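Local atomic coordinates of chromosome-partitioning ATPase Soj (Thermus thermophilus, PDB entry 1WCV), a protein that hydrolyses ATP and, when ATP-bound, binds DNA cooperatively to form nucleoprotein filaments, probably in chromosome partitioning. Residues K5-A10 with D113-D118; G60-L65 with V90-E95; A133-V138 with N166-L171; L172-T177 with E199-T204. One frame throughout, in Å; residues are numbered along the deposited sequence.

Overall arrangement
From the N terminus, the chain enters the inner strand 8-11 and comes back beside it at 114-118, so contact 1 closes a long loop through the middle of the P-loop NTPase sheet. Contact 2 falls within that loop: helix 61-65 meets helix 89-96 near the surface, with no touch on the other three. Beyond contact 1 the contacts follow in series. Contact 3 closes a beta-alpha-beta unit by setting strand 136-142 beside strand 170-177, and contact 4 continues along that last strand to meet the loop 199-204. Contacts 1, 3 and 4 touch one another across a single sheet, while contacts 2 and 4 lie about 31 Å apart between centres, on opposite sides of the chain's centre.

Contact 1 of 4, residues K5-A10 with D113-D118; sequences KVRRIA and DLVLLD
R8 and V115 stand side by side on one face of a parallel strand pair, 8-10 with 114-118, in the P-loop NTPase sheet of this ParA-family protein. Both side chains point the same way, and CG of R8 runs 4.0 Å from CB of V115. A second arginine reaches the same valine from another direction. R7 carries CG anti to its N (chi1 -158°) and then bends at chi3 (62°), a course that swings NH2 to 3.7 Å from CG2 of V115, oblique to the guanidinium plane. That group has its charged partner in D109, which forms a salt bridge with NH1. A10 and L117 continue the R8 face, whereas I9 and L116 belong to the other, where L116 packs on helix 18-33. The backbones supply the regular ladder: V115 N bonds to R7 O at 2.9 Å, I9 N to V115 O at 2.8 Å and L117 N to I9 O at 2.8 Å. The strand thus exemplifies how a sheet core delivers a functional group at its C-terminal end: D118 OD1 makes a salt bridge with NZ of the ATP-binding K20, and its OD2 is hydrogen-bonded to OG1 of the magnesium-binding T21.

Contact 2 of 4, residues G60-L65 with V90-E95; sequences GVYHLL and VGATVE
Y62 lays the edge of its ring against G91 and A92 where two short helices, 61-65 and 89-96, pack at the rim of the P-loop NTPase domain. No hydrogen bond crosses between the two segments. With CG anti to the backbone N (chi1 -175°), the tyrosine reaches across to the second helix, its CE2 coming 3.6 Å from CA of G91 and 3.7 Å from CB of A92. The close approach at G91 is consistent with the absence of a side chain there. L65, one turn on, adds CD1 at 4.1 Å from the same CB of A92, and the small methyl is shared by both residues. Replacing Y62 by an alanine would probably open a gap beside G91 and A92, with L65 as the main remaining hydrophobic link between these segments. Further out, the two helical segments run 40° apart with 9.7 Å between their axes. V61 and L64 seat the first on L83 of strand 80-83, V61 also meeting L89, while T93 rests the second on P125 and L126. At the outer margin the Y62 ring and E95 carboxylate planes are 46° apart, with OH of Y62 3.8 Å from OE1 of E95.

Contact 3 of 4, residues A133-V138 with N166-L171; sequences AAEGVV and NPRLRL
The amide nitrogen ND2 of N166 donates to O of A134 at 2.6 Å and also to O of L131, in helix 125-133. The A134 oxygen lies in the amide plane, and the bond arrives nearly along the C=O axis. On its other branch, OD1 of N166 accepts from N of R168 at 3.3 Å, an Asx turn in which the donor stands above the carbonyl plane; a type I turn from N166 to L169 accompanies it. This turn delivers the chain from helix 146-164 into strand 170-177, closing a beta-alpha-beta crossover. The parallel pairing with strand 136-142 then begins: R170 N bonds to E135 O at 2.9 Å, and V137 N returns weakly to R170 O. On the V137 face of the sheet, L169 has CG anti to the backbone N (chi1 -175°), which brings CD1 to 3.5 Å from CG2 of V137, a tight fit lined further by L158 of the crossing helix. Away from this apolar side, the side chains of E135 and R168 meet at their CG atoms, 4.0 Å apart, their charged ends not in contact. The polar chemistry is therefore divided. One buried asparagine, fixed in rotation by bonds at both ends of its amide, ties the C-terminal end of helix 125-133 and the residue after it to the turn, while OE1 of E135 serves the backbone N atoms of R7 and R8, at the start of the neighbouring strand, rather than pairing with R168.

Contact 4 of 4, residues L172-T177 with E199-T204; sequences LGILVT and EKVFWT
Strand 170-177, the outermost on its side of the P-loop NTPase sheet, gains a single beta bridge from the loop 199-204, pairing I174 with V201. I174 N donates to K200 O at 2.8 Å, and F202 N comes back to I174 O at 2.9 Å. With CG anti to the carbonyl carbon (chi1 -75°), F202 lays its ring along G173 and I174: CE2 lies 3.5 Å from CA of G173, where a beta carbon on G173 would clash, and CD2 comes 4.0 Å from CB of L175. These neighbours meet the ring obliquely, and R245 adds a cation-pi contact. Cutting F202 back to an alanine would probably leave G173 and L175 without their apolar cover and R245 without its aromatic partner. Past the bridge, a water spans strand and loop, accepting from V176 N at 2.9 Å and donating to the carbonyl oxygens of F202 and T204. CD1 of L175 also reaches O of T204, at 3.4 Å, shortly before the ATP-binding P207. F202 packs on E241 and V242 of helix 230-246, I174 on V151 of helix 146-164 and F197 of helix 185-197, while strand 136-142 pairs with the far edge of 170-177.

Contact 1 of 4, residues K5-A10 with D113-D118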
loop_
_atom_site.group_PDB
_atom_site.type_symbol
_atom_site.label_atom_id
_atom_site.label_comp_id
_atom_site.label_asym_id
_atom_site.label_seq_id
_atom_site.Cartn_x
_atom_site.Cartn_y
_atom_site.Cartn_z
ATOM N N LYS A 5 18.590 3.001 15.688
ATOM C CA LYS A 5 18.296 3.725 14.418
ATOM C C LYS A 5 18.736 2.899 13.210
ATOM O O LYS A 5 19.928 2.659 13.015
ATOM C CB LYS A 5 19.020 5.075 14.405
ATOM C CG LYS A 5 18.684 5.959 13.208
ATOM C CD LYS A 5 17.221 6.387 13.224
ATOM C CE LYS A 5 16.870 7.209 11.990
ATOM N NZ LYS A 5 15.429 7.593 11.961
ATOM N N VAL A 6 17.771 2.468 12.404
ATOM C CA VAL A 6 18.069 1.674 11.215
ATOM C C VAL A 6 18.689 2.555 10.141
ATOM O O VAL A 6 18.056 3.480 9.636
ATOM C CB VAL A 6 16.792 1.003 10.650
ATOM C CG1 VAL A 6 17.119 0.236 9.377
ATOM C CG2 VAL A 6 16.201 0.055 11.691
ATOM N N ARG A 7 19.938 2.266 9.800
ATOM C CA ARG A 7 20.654 3.025 8.785
ATOM C C ARG A 7 21.055 2.082 7.652
ATOM O O ARG A 7 20.994 2.436 6.472
ATOM C CB ARG A 7 21.896 3.672 9.410
ATOM C CG ARG A 7 22.439 4.874 8.653
ATOM C CD ARG A 7 23.520 5.579 9.463
ATOM N NE ARG A 7 24.656 4.699 9.705
ATOM C CZ ARG A 7 25.565 4.384 8.789
ATOM N NH1 ARG A 7 26.558 3.565 9.101
ATOM N NH2 ARG A 7 25.496 4.905 7.573
ATOM N N ARG A 8 21.456 0.868 8.021
ATOM C CA ARG A 8 21.857 -0.142 7.047
ATOM C C ARG A 8 20.725 -1.132 6.832
ATOM O O ARG A 8 20.220 -1.731 7.783
ATOM C CB ARG A 8 23.097 -0.889 7.529
ATOM C CG ARG A 8 24.333 -0.020 7.600
ATOM C CD ARG A 8 25.471 -0.766 8.250
ATOM N NE ARG A 8 26.672 0.052 8.363
ATOM C CZ ARG A 8 27.739 -0.298 9.069
ATOM N NH1 ARG A 8 28.795 0.501 9.123
ATOM N NH2 ARG A 8 27.743 -1.448 9.730
ATOM N N ILE A 9 20.337 -1.296 5.573
ATOM C CA ILE A 9 19.257 -2.196 5.214
ATOM C C ILE A 9 19.739 -3.248 4.225
ATOM O O ILE A 9 20.255 -2.930 3.151
ATOM C CB ILE A 9 18.083 -1.402 4.579
ATOM C CG1 ILE A 9 17.571 -0.357 5.576
ATOM C CG2 ILE A 9 16.966 -2.346 4.174
ATOM C CD1 ILE A 9 16.579 0.637 4.978
ATOM N N ALA A 10 19.574 -4.511 4.599
ATOM C CA ALA A 10 19.976 -5.598 3.733
ATOM C C ALA A 10 18.755 -6.047 2.944
ATOM O O ALA A 10 17.655 -6.122 3.491
ATOM C CB ALA A 10 20.511 -6.769 4.564
ATOM N N ASP A 113 23.141 8.590 4.920
ATOM C CA ASP A 113 21.938 8.516 5.737
ATOM C C ASP A 113 21.473 7.063 5.727
ATOM O O ASP A 113 21.095 6.514 6.758
ATOM C CB ASP A 113 20.821 9.382 5.151
ATOM C CG ASP A 113 21.112 10.860 5.250
ATOM O OD1 ASP A 113 21.348 11.335 6.379
ATOM O OD2 ASP A 113 21.096 11.540 4.202
ATOM N N LEU A 114 21.513 6.453 4.544
ATOM C CA LEU A 114 21.075 5.071 4.365
ATOM C C LEU A 114 22.018 4.249 3.492
ATOM O O LEU A 114 22.533 4.728 2.477
ATOM C CB LEU A 114 19.683 5.048 3.732
ATOM C CG LEU A 114 18.570 5.815 4.442
ATOM C CD1 LEU A 114 17.384 5.942 3.510
ATOM C CD2 LEU A 114 18.178 5.104 5.728
ATOM N N VAL A 115 22.225 2.998 3.889
ATOM C CA VAL A 115 23.091 2.088 3.154
ATOM C C VAL A 115 22.304 0.821 2.824
ATOM O O VAL A 115 21.813 0.147 3.723
ATOM C CB VAL A 115 24.320 1.698 3.996
ATOM C CG1 VAL A 115 25.278 0.855 3.154
ATOM C CG2 VAL A 115 25.012 2.956 4.517
ATOM N N LEU A 116 22.164 0.525 1.536
ATOM C CA LEU A 116 21.430 -0.667 1.099
ATOM C C LEU A 116 22.423 -1.736 0.671
ATOM O O LEU A 116 23.332 -1.466 -0.109
ATOM C CB LEU A 116 20.496 -0.332 -0.073
ATOM C CG LEU A 116 19.142 0.315 0.257
ATOM C CD1 LEU A 116 19.331 1.538 1.136
ATOM C CD2 LEU A 116 18.438 0.699 -1.042
ATOM N N LEU A 117 22.247 -2.951 1.179
ATOM C CA LEU A 117 23.150 -4.048 0.837
ATOM C C LEU A 117 22.413 -5.110 0.041
ATOM O O LEU A 117 21.574 -5.812 0.593
ATOM C CB LEU A 117 23.699 -4.681 2.113
ATOM C CG LEU A 117 24.280 -3.750 3.173
ATOM C CD1 LEU A 117 24.500 -4.530 4.463
ATOM C CD2 LEU A 117 25.583 -3.139 2.664
ATOM N N ASP A 118 22.721 -5.227 -1.247
ATOM C CA ASP A 118 22.074 -6.230 -2.088
ATOM C C ASP A 118 22.805 -7.553 -1.902
ATOM O O ASP A 118 23.819 -7.806 -2.544
ATOM C CB ASP A 118 22.101 -5.802 -3.557
ATOM C CG ASP A 118 21.229 -6.682 -4.431
ATOM O OD1 ASP A 118 20.268 -7.285 -3.896
ATOM O OD2 ASP A 118 21.486 -6.767 -5.653
#

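Contact 2 of 4, residues G60-L65 with V90-E95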
loop_
_atom_site.group_PDB
_atom_site.type_symbol
_atom_site.label_atom_id
_atom_site.label_comp_id
_atom_site.label_asym_id
_atom_site.label_seq_id
_atom_site.Cartn_x
_atom_site.Cartn_y
_atom_site.Cartn_z
ATOM N N GLY A 60 35.957 -2.920 -6.525
ATOM C CA GLY A 60 34.684 -2.987 -5.832
ATOM C C GLY A 60 34.752 -3.258 -4.342
ATOM O O GLY A 60 35.713 -2.889 -3.662
ATOM N N VAL A 61 33.710 -3.910 -3.836
ATOM C CA VAL A 61 33.606 -4.238 -2.422
ATOM C C VAL A 61 34.741 -5.129 -1.926
ATOM O O VAL A 61 35.097 -5.088 -0.748
ATOM C CB VAL A 61 32.259 -4.931 -2.121
ATOM C CG1 VAL A 61 31.113 -3.988 -2.429
ATOM C CG2 VAL A 61 32.125 -6.188 -2.953
ATOM N N TYR A 62 35.307 -5.933 -2.820
ATOM C CA TYR A 62 36.399 -6.819 -2.430
ATOM C C TYR A 62 37.575 -6.002 -1.926
ATOM O O TYR A 62 38.216 -6.362 -0.939
ATOM C CB TYR A 62 36.850 -7.680 -3.612
ATOM C CG TYR A 62 37.907 -8.710 -3.252
ATOM C CD1 TYR A 62 39.224 -8.332 -2.976
ATOM C CD2 TYR A 62 37.587 -10.066 -3.189
ATOM C CE1 TYR A 62 40.198 -9.282 -2.649
ATOM C CE2 TYR A 62 38.550 -11.022 -2.864
ATOM C CZ TYR A 62 39.850 -10.628 -2.596
ATOM O OH TYR A 62 40.799 -11.581 -2.289
ATOM N N HIS A 63 37.853 -4.900 -2.613
ATOM C CA HIS A 63 38.948 -4.021 -2.240
ATOM C C HIS A 63 38.634 -3.290 -0.942
ATOM O O HIS A 63 39.537 -2.913 -0.195
ATOM C CB HIS A 63 39.209 -3.031 -3.367
ATOM C CG HIS A 63 39.545 -3.688 -4.668
ATOM N ND1 HIS A 63 40.709 -4.399 -4.864
ATOM C CD2 HIS A 63 38.853 -3.774 -5.828
ATOM C CE1 HIS A 63 40.719 -4.897 -6.087
ATOM N NE2 HIS A 63 39.604 -4.533 -6.694
ATOM N N LEU A 64 37.346 -3.093 -0.676
ATOM C CA LEU A 64 36.925 -2.427 0.549
ATOM C C LEU A 64 37.327 -3.326 1.711
ATOM O O LEU A 64 37.856 -2.864 2.720
ATOM C CB LEU A 64 35.410 -2.229 0.563
ATOM C CG LEU A 64 34.872 -1.502 1.795
ATOM C CD1 LEU A 64 35.275 -0.033 1.731
ATOM C CD2 LEU A 64 33.359 -1.639 1.851
ATOM N N LEU A 65 37.058 -4.619 1.557
ATOM C CA LEU A 65 37.403 -5.601 2.575
ATOM C C LEU A 65 38.906 -5.813 2.490
ATOM O O LEU A 65 39.539 -6.268 3.441
ATOM C CB LEU A 65 36.685 -6.924 2.299
ATOM C CG LEU A 65 35.158 -6.864 2.218
ATOM C CD1 LEU A 65 34.621 -8.174 1.664
ATOM C CD2 LEU A 65 34.587 -6.569 3.592
ATOM N N VAL A 90 34.284 -12.989 -5.415
ATOM C CA VAL A 90 34.323 -14.411 -5.080
ATOM C C VAL A 90 35.461 -14.829 -4.129
ATOM O O VAL A 90 35.249 -15.690 -3.239
ATOM C CB VAL A 90 34.350 -15.247 -6.386
ATOM C CG1 VAL A 90 34.815 -16.636 -6.119
ATOM C CG2 VAL A 90 32.968 -15.248 -7.000
ATOM N N GLY A 91 36.659 -14.265 -4.351
ATOM C CA GLY A 91 37.823 -14.530 -3.501
ATOM C C GLY A 91 37.485 -14.402 -2.020
ATOM O O GLY A 91 37.431 -15.420 -1.304
ATOM N N ALA A 92 37.145 -13.196 -1.559
ATOM C CA ALA A 92 36.833 -12.943 -0.146
ATOM C C ALA A 92 35.853 -13.912 0.538
ATOM O O ALA A 92 35.975 -14.122 1.769
ATOM C CB ALA A 92 36.360 -11.485 0.028
ATOM N N THR A 93 34.906 -14.519 -0.198
ATOM C CA THR A 93 33.941 -15.452 0.401
ATOM C C THR A 93 34.627 -16.665 1.034
ATOM O O THR A 93 34.191 -17.199 2.075
ATOM C CB THR A 93 32.894 -15.912 -0.643
ATOM O OG1 THR A 93 31.599 -15.436 -0.228
ATOM C CG2 THR A 93 32.874 -17.453 -0.813
ATOM N N VAL A 94 35.713 -17.103 0.402
ATOM C CA VAL A 94 36.462 -18.194 0.941
ATOM C C VAL A 94 36.877 -17.744 2.350
ATOM O O VAL A 94 36.603 -18.457 3.317
ATOM C CB VAL A 94 37.697 -18.530 0.078
ATOM C CG1 VAL A 94 38.697 -19.236 0.964
ATOM C CG2 VAL A 94 37.329 -19.482 -1.105
ATOM N N GLU A 95 37.475 -16.548 2.480
ATOM C CA GLU A 95 37.944 -15.962 3.765
ATOM C C GLU A 95 36.871 -15.316 4.691
ATOM O O GLU A 95 37.021 -15.277 5.973
ATOM C CB GLU A 95 39.003 -14.908 3.450
ATOM C CG GLU A 95 39.443 -14.840 1.968
ATOM C CD GLU A 95 40.104 -13.525 1.653
ATOM O OE1 GLU A 95 41.169 -13.529 0.978
ATOM O OE2 GLU A 95 39.566 -12.460 2.065
#

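Contact 3 of 4, residues A133-V138 with N166-L171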
loop_
_atom_site.group_PDB
_atom_site.type_symbol
_atom_site.label_atom_id
_atom_site.label_comp_id
_atom_site.label_asym_id
_atom_site.label_seq_id
_atom_site.Cartn_x
_atom_site.Cartn_y
_atom_site.Cartn_z
ATOM N N ALA A 133 25.916 -7.036 9.374
ATOM C CA ALA A 133 26.210 -5.605 9.348
ATOM C C ALA A 133 24.975 -4.704 9.314
ATOM O O ALA A 133 25.039 -3.526 9.678
ATOM C CB ALA A 133 27.095 -5.297 8.155
ATOM N N ALA A 134 23.850 -5.254 8.884
ATOM C CA ALA A 134 22.621 -4.476 8.777
ATOM C C ALA A 134 21.833 -4.347 10.073
ATOM O O ALA A 134 22.044 -5.095 11.020
ATOM C CB ALA A 134 21.727 -5.091 7.705
ATOM N N GLU A 135 20.920 -3.380 10.109
ATOM C CA GLU A 135 20.055 -3.204 11.263
ATOM C C GLU A 135 18.638 -3.594 10.826
ATOM O O GLU A 135 17.839 -4.079 11.621
ATOM C CB GLU A 135 20.067 -1.756 11.750
ATOM C CG GLU A 135 21.384 -1.293 12.351
ATOM C CD GLU A 135 22.201 -0.460 11.390
ATOM O OE1 GLU A 135 21.631 0.468 10.783
ATOM O OE2 GLU A 135 23.413 -0.723 11.246
ATOM N N GLY A 136 18.345 -3.391 9.543
ATOM C CA GLY A 136 17.027 -3.730 9.027
ATOM C C GLY A 136 17.135 -4.614 7.803
ATOM O O GLY A 136 18.120 -4.551 7.072
ATOM N N VAL A 137 16.126 -5.451 7.578
ATOM C CA VAL A 137 16.125 -6.337 6.421
ATOM C C VAL A 137 14.821 -6.223 5.646
ATOM O O VAL A 137 13.746 -6.186 6.242
ATOM C CB VAL A 137 16.269 -7.826 6.830
ATOM C CG1 VAL A 137 16.325 -8.702 5.588
ATOM C CG2 VAL A 137 17.516 -8.026 7.683
ATOM N N VAL A 138 14.927 -6.143 4.323
ATOM C CA VAL A 138 13.755 -6.110 3.455
ATOM C C VAL A 138 13.873 -7.413 2.678
ATOM O O VAL A 138 14.897 -7.671 2.040
ATOM C CB VAL A 138 13.772 -4.925 2.474
ATOM C CG1 VAL A 138 12.683 -5.110 1.411
ATOM C CG2 VAL A 138 13.528 -3.626 3.228
ATOM N N ASN A 166 24.405 -10.438 15.581
ATOM C CA ASN A 166 24.015 -9.041 15.445
ATOM C C ASN A 166 22.702 -8.724 16.156
ATOM O O ASN A 166 21.632 -8.823 15.568
ATOM C CB ASN A 166 23.911 -8.724 13.949
ATOM C CG ASN A 166 23.431 -7.321 13.674
ATOM O OD1 ASN A 166 23.427 -6.473 14.559
ATOM N ND2 ASN A 166 23.029 -7.067 12.434
ATOM N N PRO A 167 22.777 -8.323 17.437
ATOM C CA PRO A 167 21.630 -7.981 18.284
ATOM C C PRO A 167 20.677 -6.933 17.714
ATOM O O PRO A 167 19.493 -6.933 18.033
ATOM C CB PRO A 167 22.290 -7.493 19.574
ATOM C CG PRO A 167 23.566 -8.270 19.609
ATOM C CD PRO A 167 24.037 -8.178 18.189
ATOM N N ARG A 168 21.183 -6.033 16.882
ATOM C CA ARG A 168 20.301 -5.004 16.343
ATOM C C ARG A 168 19.595 -5.377 15.043
ATOM O O ARG A 168 18.886 -4.562 14.462
ATOM C CB ARG A 168 21.049 -3.675 16.176
ATOM C CG ARG A 168 22.317 -3.732 15.359
ATOM C CD ARG A 168 23.508 -4.079 16.226
ATOM N NE ARG A 168 24.754 -4.034 15.468
ATOM C CZ ARG A 168 25.934 -4.405 15.952
ATOM N NH1 ARG A 168 27.016 -4.330 15.192
ATOM N NH2 ARG A 168 26.028 -4.852 17.196
ATOM N N LEU A 169 19.767 -6.614 14.599
ATOM C CA LEU A 169 19.123 -7.065 13.369
ATOM C C LEU A 169 17.613 -7.237 13.545
ATOM O O LEU A 169 17.149 -7.923 14.458
ATOM C CB LEU A 169 19.725 -8.396 12.909
ATOM C CG LEU A 169 19.200 -8.910 11.561
ATOM C CD1 LEU A 169 19.572 -7.921 10.459
ATOM C CD2 LEU A 169 19.805 -10.281 11.259
ATOM N N ARG A 170 16.850 -6.613 12.656
ATOM C CA ARG A 170 15.402 -6.718 12.699
ATOM C C ARG A 170 14.826 -6.713 11.292
ATOM O O ARG A 170 15.410 -6.168 10.355
ATOM C CB ARG A 170 14.791 -5.556 13.484
ATOM C CG ARG A 170 15.148 -4.188 12.928
ATOM C CD ARG A 170 14.139 -3.133 13.357
ATOM N NE ARG A 170 13.951 -3.070 14.805
ATOM C CZ ARG A 170 13.055 -2.292 15.407
ATOM N NH1 ARG A 170 12.263 -1.507 14.686
ATOM N NH2 ARG A 170 12.946 -2.298 16.728
ATOM N N LEU A 171 13.665 -7.330 11.154
ATOM C CA LEU A 171 12.993 -7.373 9.872
ATOM C C LEU A 171 12.295 -6.032 9.663
ATOM O O LEU A 171 11.542 -5.601 10.525
ATOM C CB LEU A 171 11.948 -8.476 9.892
ATOM C CG LEU A 171 11.012 -8.563 8.694
ATOM C CD1 LEU A 171 11.802 -9.015 7.468
ATOM C CD2 LEU A 171 9.885 -9.543 9.035
#

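Contact 4 of 4, residues L172-T177 with E199-T204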
loop_
_atom_site.group_PDB
_atom_site.type_symbol
_atom_site.label_atom_id
_atom_site.label_comp_id
_atom_site.label_asym_id
_atom_site.label_seq_id
_atom_site.Cartn_x
_atom_site.Cartn_y
_atom_site.Cartn_z
ATOM N N LEU A 172 12.565 -5.359 8.544
ATOM C CA LEU A 172 11.876 -4.106 8.270
ATOM C C LEU A 172 10.552 -4.505 7.628
ATOM O O LEU A 172 9.488 -3.998 7.994
ATOM C CB LEU A 172 12.682 -3.216 7.317
ATOM C CG LEU A 172 13.633 -2.185 7.932
ATOM C CD1 LEU A 172 14.196 -1.295 6.824
ATOM C CD2 LEU A 172 12.896 -1.335 8.956
ATOM N N GLY A 173 10.616 -5.429 6.674
ATOM C CA GLY A 173 9.393 -5.884 6.039
ATOM C C GLY A 173 9.577 -6.869 4.905
ATOM O O GLY A 173 10.666 -6.991 4.349
ATOM N N ILE A 174 8.503 -7.587 4.592
ATOM C CA ILE A 174 8.482 -8.538 3.494
ATOM C C ILE A 174 7.821 -7.786 2.341
ATOM O O ILE A 174 6.760 -7.188 2.515
ATOM C CB ILE A 174 7.640 -9.760 3.848
ATOM C CG1 ILE A 174 8.287 -10.508 5.020
ATOM C CG2 ILE A 174 7.506 -10.674 2.621
ATOM C CD1 ILE A 174 7.343 -11.444 5.726
ATOM N N LEU A 175 8.458 -7.808 1.174
ATOM C CA LEU A 175 7.940 -7.111 -0.001
ATOM C C LEU A 175 7.510 -8.053 -1.110
ATOM O O LEU A 175 8.303 -8.849 -1.595
ATOM C CB LEU A 175 9.002 -6.166 -0.571
ATOM C CG LEU A 175 8.647 -5.421 -1.871
ATOM C CD1 LEU A 175 7.487 -4.448 -1.634
ATOM C CD2 LEU A 175 9.885 -4.654 -2.358
ATOM N N VAL A 176 6.249 -7.952 -1.518
ATOM C CA VAL A 176 5.754 -8.782 -2.610
ATOM C C VAL A 176 6.139 -8.088 -3.919
ATOM O O VAL A 176 5.807 -6.915 -4.129
ATOM C CB VAL A 176 4.223 -8.938 -2.550
ATOM C CG1 VAL A 176 3.740 -9.793 -3.710
ATOM C CG2 VAL A 176 3.819 -9.583 -1.217
ATOM N N THR A 177 6.875 -8.796 -4.771
ATOM C CA THR A 177 7.296 -8.248 -6.056
ATOM C C THR A 177 6.778 -9.150 -7.166
ATOM O O THR A 177 6.257 -10.242 -6.910
ATOM C CB THR A 177 8.849 -8.182 -6.178
ATOM O OG1 THR A 177 9.383 -9.511 -6.213
ATOM C CG2 THR A 177 9.450 -7.435 -4.993
ATOM N N GLU A 199 1.355 -7.833 9.646
ATOM C CA GLU A 199 1.914 -6.495 9.473
ATOM C C GLU A 199 3.333 -6.476 8.921
ATOM O O GLU A 199 3.812 -5.437 8.475
ATOM C CB GLU A 199 1.869 -5.734 10.808
ATOM C CG GLU A 199 2.712 -6.369 11.909
ATOM C CD GLU A 199 2.608 -5.631 13.234
ATOM O OE1 GLU A 199 1.503 -5.604 13.820
ATOM O OE2 GLU A 199 3.632 -5.078 13.694
ATOM N N LYS A 200 4.006 -7.618 8.962
ATOM C CA LYS A 200 5.364 -7.693 8.449
ATOM C C LYS A 200 5.416 -7.466 6.943
ATOM O O LYS A 200 6.448 -7.074 6.406
ATOM C CB LYS A 200 5.979 -9.050 8.790
ATOM C CG LYS A 200 6.134 -9.285 10.285
ATOM C CD LYS A 200 6.774 -10.623 10.577
ATOM C CE LYS A 200 5.870 -11.770 10.179
ATOM N NZ LYS A 200 6.464 -13.082 10.547
ATOM N N VAL A 201 4.297 -7.682 6.263
ATOM C CA VAL A 201 4.266 -7.513 4.813
ATOM C C VAL A 201 3.936 -6.075 4.457
ATOM O O VAL A 201 2.939 -5.529 4.942
ATOM C CB VAL A 201 3.201 -8.435 4.177
ATOM C CG1 VAL A 201 3.278 -8.358 2.644
ATOM C CG2 VAL A 201 3.399 -9.875 4.672
ATOM N N PHE A 202 4.784 -5.454 3.637
ATOM C CA PHE A 202 4.545 -4.081 3.207
ATOM C C PHE A 202 3.217 -4.034 2.461
ATOM O O PHE A 202 2.860 -4.983 1.771
ATOM C CB PHE A 202 5.633 -3.614 2.244
ATOM C CG PHE A 202 6.941 -3.285 2.900
ATOM C CD1 PHE A 202 7.080 -2.118 3.654
ATOM C CD2 PHE A 202 8.054 -4.112 2.726
ATOM C CE1 PHE A 202 8.300 -1.774 4.217
ATOM C CE2 PHE A 202 9.288 -3.775 3.290
ATOM C CZ PHE A 202 9.413 -2.604 4.036
ATOM N N TRP A 203 2.501 -2.921 2.601
ATOM C CA TRP A 203 1.242 -2.741 1.897
ATOM C C TRP A 203 1.506 -2.432 0.428
ATOM O O TRP A 203 0.713 -2.782 -0.437
ATOM C CB TRP A 203 0.430 -1.615 2.541
ATOM C CG TRP A 203 -0.253 -2.083 3.774
ATOM C CD1 TRP A 203 0.055 -1.752 5.063
ATOM C CD2 TRP A 203 -1.296 -3.063 3.850
ATOM N NE1 TRP A 203 -0.726 -2.471 5.935
ATOM C CE2 TRP A 203 -1.561 -3.284 5.219
ATOM C CE3 TRP A 203 -2.026 -3.779 2.893
ATOM C CZ2 TRP A 203 -2.527 -4.196 5.656
ATOM C CZ3 TRP A 203 -2.985 -4.684 3.328
ATOM C CH2 TRP A 203 -3.223 -4.883 4.700
ATOM N N THR A 204 2.625 -1.769 0.146
ATOM C CA THR A 204 2.972 -1.464 -1.236
ATOM C C THR A 204 3.446 -2.766 -1.877
ATOM O O THR A 204 4.281 -3.477 -1.321
ATOM C CB THR A 204 4.114 -0.434 -1.320
ATOM O OG1 THR A 204 3.742 0.748 -0.603
ATOM C CG2 THR A 204 4.412 -0.080 -2.779
HETATM O O HOH W 1 4.447 -6.044 -0.301
#